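Local coordinates for paenibacillus xanthan lyase (PDB 6F2P), which probably cleaves xanthan, a bacterial polysaccharide, by a lyase reaction, as a member of polysaccharide lyase family 8, at residues Thr429-Arg434 with Glu574-Ser579. Residues are numbered along the deposited sequence; the frame is centred on the assembly and turned at random.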
loop_
_atom_site.group_PDB
_atom_site.type_symbol
_atom_site.label_atom_id
_atom_site.label_comp_id
_atom_site.label_asym_id
_atom_site.label_seq_id
_atom_site.Cartn_x
_atom_site.Cartn_y
_atom_site.Cartn_z
ATOM N N THR A 429 -28.427 -11.382 4.674
ATOM C CA THR A 429 -28.651 -12.655 5.362
ATOM C C THR A 429 -27.425 -13.182 6.104
ATOM O O THR A 429 -27.571 -13.836 7.135
ATOM C CB THR A 429 -29.109 -13.751 4.388
ATOM O OG1 THR A 429 -28.258 -13.738 3.237
ATOM C CG2 THR A 429 -30.547 -13.528 3.949
ATOM N N VAL A 430 -26.227 -12.913 5.575
ATOM C CA VAL A 430 -24.983 -13.425 6.163
ATOM C C VAL A 430 -24.790 -12.961 7.611
ATOM O O VAL A 430 -25.256 -11.890 8.001
ATOM C CB VAL A 430 -23.737 -13.025 5.317
ATOM C CG1 VAL A 430 -23.430 -11.542 5.466
ATOM C CG2 VAL A 430 -22.520 -13.845 5.717
ATOM N N ASP A 431 -24.124 -13.779 8.417
ATOM C CA ASP A 431 -23.774 -13.360 9.765
ATOM C C ASP A 431 -22.598 -12.380 9.696
ATOM O O ASP A 431 -21.438 -12.793 9.558
ATOM C CB ASP A 431 -23.421 -14.568 10.630
ATOM C CG ASP A 431 -23.100 -14.181 12.061
ATOM O OD1 ASP A 431 -23.070 -12.960 12.353
ATOM O OD2 ASP A 431 -22.863 -15.094 12.892
ATOM N N ASN A 432 -22.898 -11.087 9.798
ATOM C CA ASN A 432 -21.874 -10.047 9.703
ATOM C C ASN A 432 -20.916 -10.008 10.888
ATOM O O ASN A 432 -19.988 -9.197 10.913
ATOM C CB ASN A 432 -22.507 -8.667 9.501
ATOM C CG ASN A 432 -23.000 -8.459 8.087
ATOM O OD1 ASN A 432 -24.182 -8.633 7.798
ATOM N ND2 ASN A 432 -22.089 -8.094 7.191
ATOM N N TYR A 433 -21.141 -10.876 11.869
ATOM C CA TYR A 433 -20.197 -11.021 12.972
ATOM C C TYR A 433 -19.102 -12.030 12.615
ATOM O O TYR A 433 -18.080 -12.123 13.299
ATOM C CB TYR A 433 -20.915 -11.445 14.251
ATOM C CG TYR A 433 -21.931 -10.442 14.761
ATOM C CD1 TYR A 433 -21.528 -9.257 15.364
ATOM C CD2 TYR A 433 -23.294 -10.690 14.659
ATOM C CE1 TYR A 433 -22.456 -8.342 15.834
ATOM C CE2 TYR A 433 -24.226 -9.787 15.126
ATOM C CZ TYR A 433 -23.807 -8.613 15.713
ATOM O OH TYR A 433 -24.744 -7.706 16.180
ATOM N N ARG A 434 -19.323 -12.762 11.526
ATOM C CA ARG A 434 -18.416 -13.808 11.077
ATOM C C ARG A 434 -18.140 -13.727 9.585
ATOM O O ARG A 434 -18.413 -14.680 8.847
ATOM C CB ARG A 434 -18.998 -15.185 11.398
ATOM C CG ARG A 434 -19.053 -15.477 12.888
ATOM C CD ARG A 434 -19.467 -16.911 13.174
ATOM N NE ARG A 434 -19.272 -17.231 14.586
ATOM C CZ ARG A 434 -19.982 -18.133 15.257
ATOM N NH1 ARG A 434 -20.941 -18.808 14.644
ATOM N NH2 ARG A 434 -19.730 -18.361 16.541
ATOM N N GLU A 574 -26.714 -23.485 8.227
ATOM C CA GLU A 574 -27.993 -22.965 8.694
ATOM C C GLU A 574 -28.657 -22.085 7.654
ATOM O O GLU A 574 -28.000 -21.619 6.717
ATOM C CB GLU A 574 -27.818 -22.180 9.995
ATOM C CG GLU A 574 -26.938 -20.962 9.848
ATOM C CD GLU A 574 -26.956 -20.085 11.075
ATOM O OE1 GLU A 574 -26.370 -18.983 11.040
ATOM O OE2 GLU A 574 -27.561 -20.499 12.078
ATOM N N ALA A 575 -29.964 -21.879 7.822
ATOM C CA ALA A 575 -30.720 -20.917 7.024
ATOM C C ALA A 575 -30.764 -19.611 7.795
ATOM O O ALA A 575 -30.943 -19.600 9.018
ATOM C CB ALA A 575 -32.127 -21.418 6.754
ATOM N N ARG A 576 -30.584 -18.503 7.093
ATOM C CA ARG A 576 -30.592 -17.222 7.777
ATOM C C ARG A 576 -31.590 -16.259 7.168
ATOM O O ARG A 576 -31.795 -16.247 5.952
ATOM C CB ARG A 576 -29.190 -16.627 7.811
ATOM C CG ARG A 576 -28.252 -17.429 8.685
ATOM C CD ARG A 576 -26.905 -16.779 8.784
ATOM N NE ARG A 576 -26.976 -15.435 9.348
ATOM C CZ ARG A 576 -26.828 -15.164 10.640
ATOM N NH1 ARG A 576 -26.614 -16.153 11.500
ATOM N NH2 ARG A 576 -26.892 -13.907 11.067
ATOM N N SER A 577 -32.237 -15.477 8.028
ATOM C CA SER A 577 -33.177 -14.470 7.563
ATOM C C SER A 577 -32.766 -13.101 8.046
ATOM O O SER A 577 -32.123 -12.955 9.093
ATOM C CB SER A 577 -34.608 -14.784 8.001
ATOM O OG SER A 577 -35.140 -15.856 7.244
ATOM N N GLY A 578 -33.129 -12.104 7.258
ATOM C CA GLY A 578 -32.865 -10.724 7.599
ATOM C C GLY A 578 -33.348 -9.877 6.449
ATOM O O GLY A 578 -33.761 -10.405 5.403
ATOM N N SER A 579 -33.298 -8.566 6.634
ATOM C CA SER A 579 -33.652 -7.647 5.567
ATOM C C SER A 579 -32.575 -6.579 5.432
ATOM O O SER A 579 -31.767 -6.365 6.344
ATOM C CB SER A 579 -35.019 -7.001 5.835
ATOM O OG SER A 579 -34.936 -6.040 6.870
HETATM O O HOH W 1 -27.929 -11.640 9.269
#
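R576 reaches from its strand to the backbone carbonyl of T429, where NE donates to O over 2.8 Å with an N-H...O angle of 157°. The oxygen lies in the guanidinium plane, while D431 lies over one face: its CB sits 3.5 Å from CZ of R576. The carboxylate of D431 is stacked nearly parallel to the guanidinium, 7° between planes, but no N-H points at it; OD2 stays 4.1 Å from NH1 of R576, so only the opposite charges probably attract. Arginine suits this place because its flat head can bond along its edge and pack through its face. The bend at chi3, 60°, swings that head so that NE meets T429 O and a face lies under D431 CB. At the edge NH2 donates to a water 3.0 Å from V430 O, and a salt bridge from NH1 to E574 OE1, 2.9 Å, holds the guanidinium from its own strand. The bond to T429 and the packing of D431 tie the loop after helix 426-429 to strand 566-578 of the super-sandwich domain. Replacing R576 by an alanine is likely to leave T429 O without its NE donor and E574 without its charge partner, and to remove the flat surface under D431. Further out, aspartate suits position 431 because its short carboxylate can accept from Y433 N through OD1, an Asx turn, while CB packs on the guanidinium. Threonine serves at 429 by laying its methyl CG2 3.6 Å from R576 O while OG1 bonds back to H425 O.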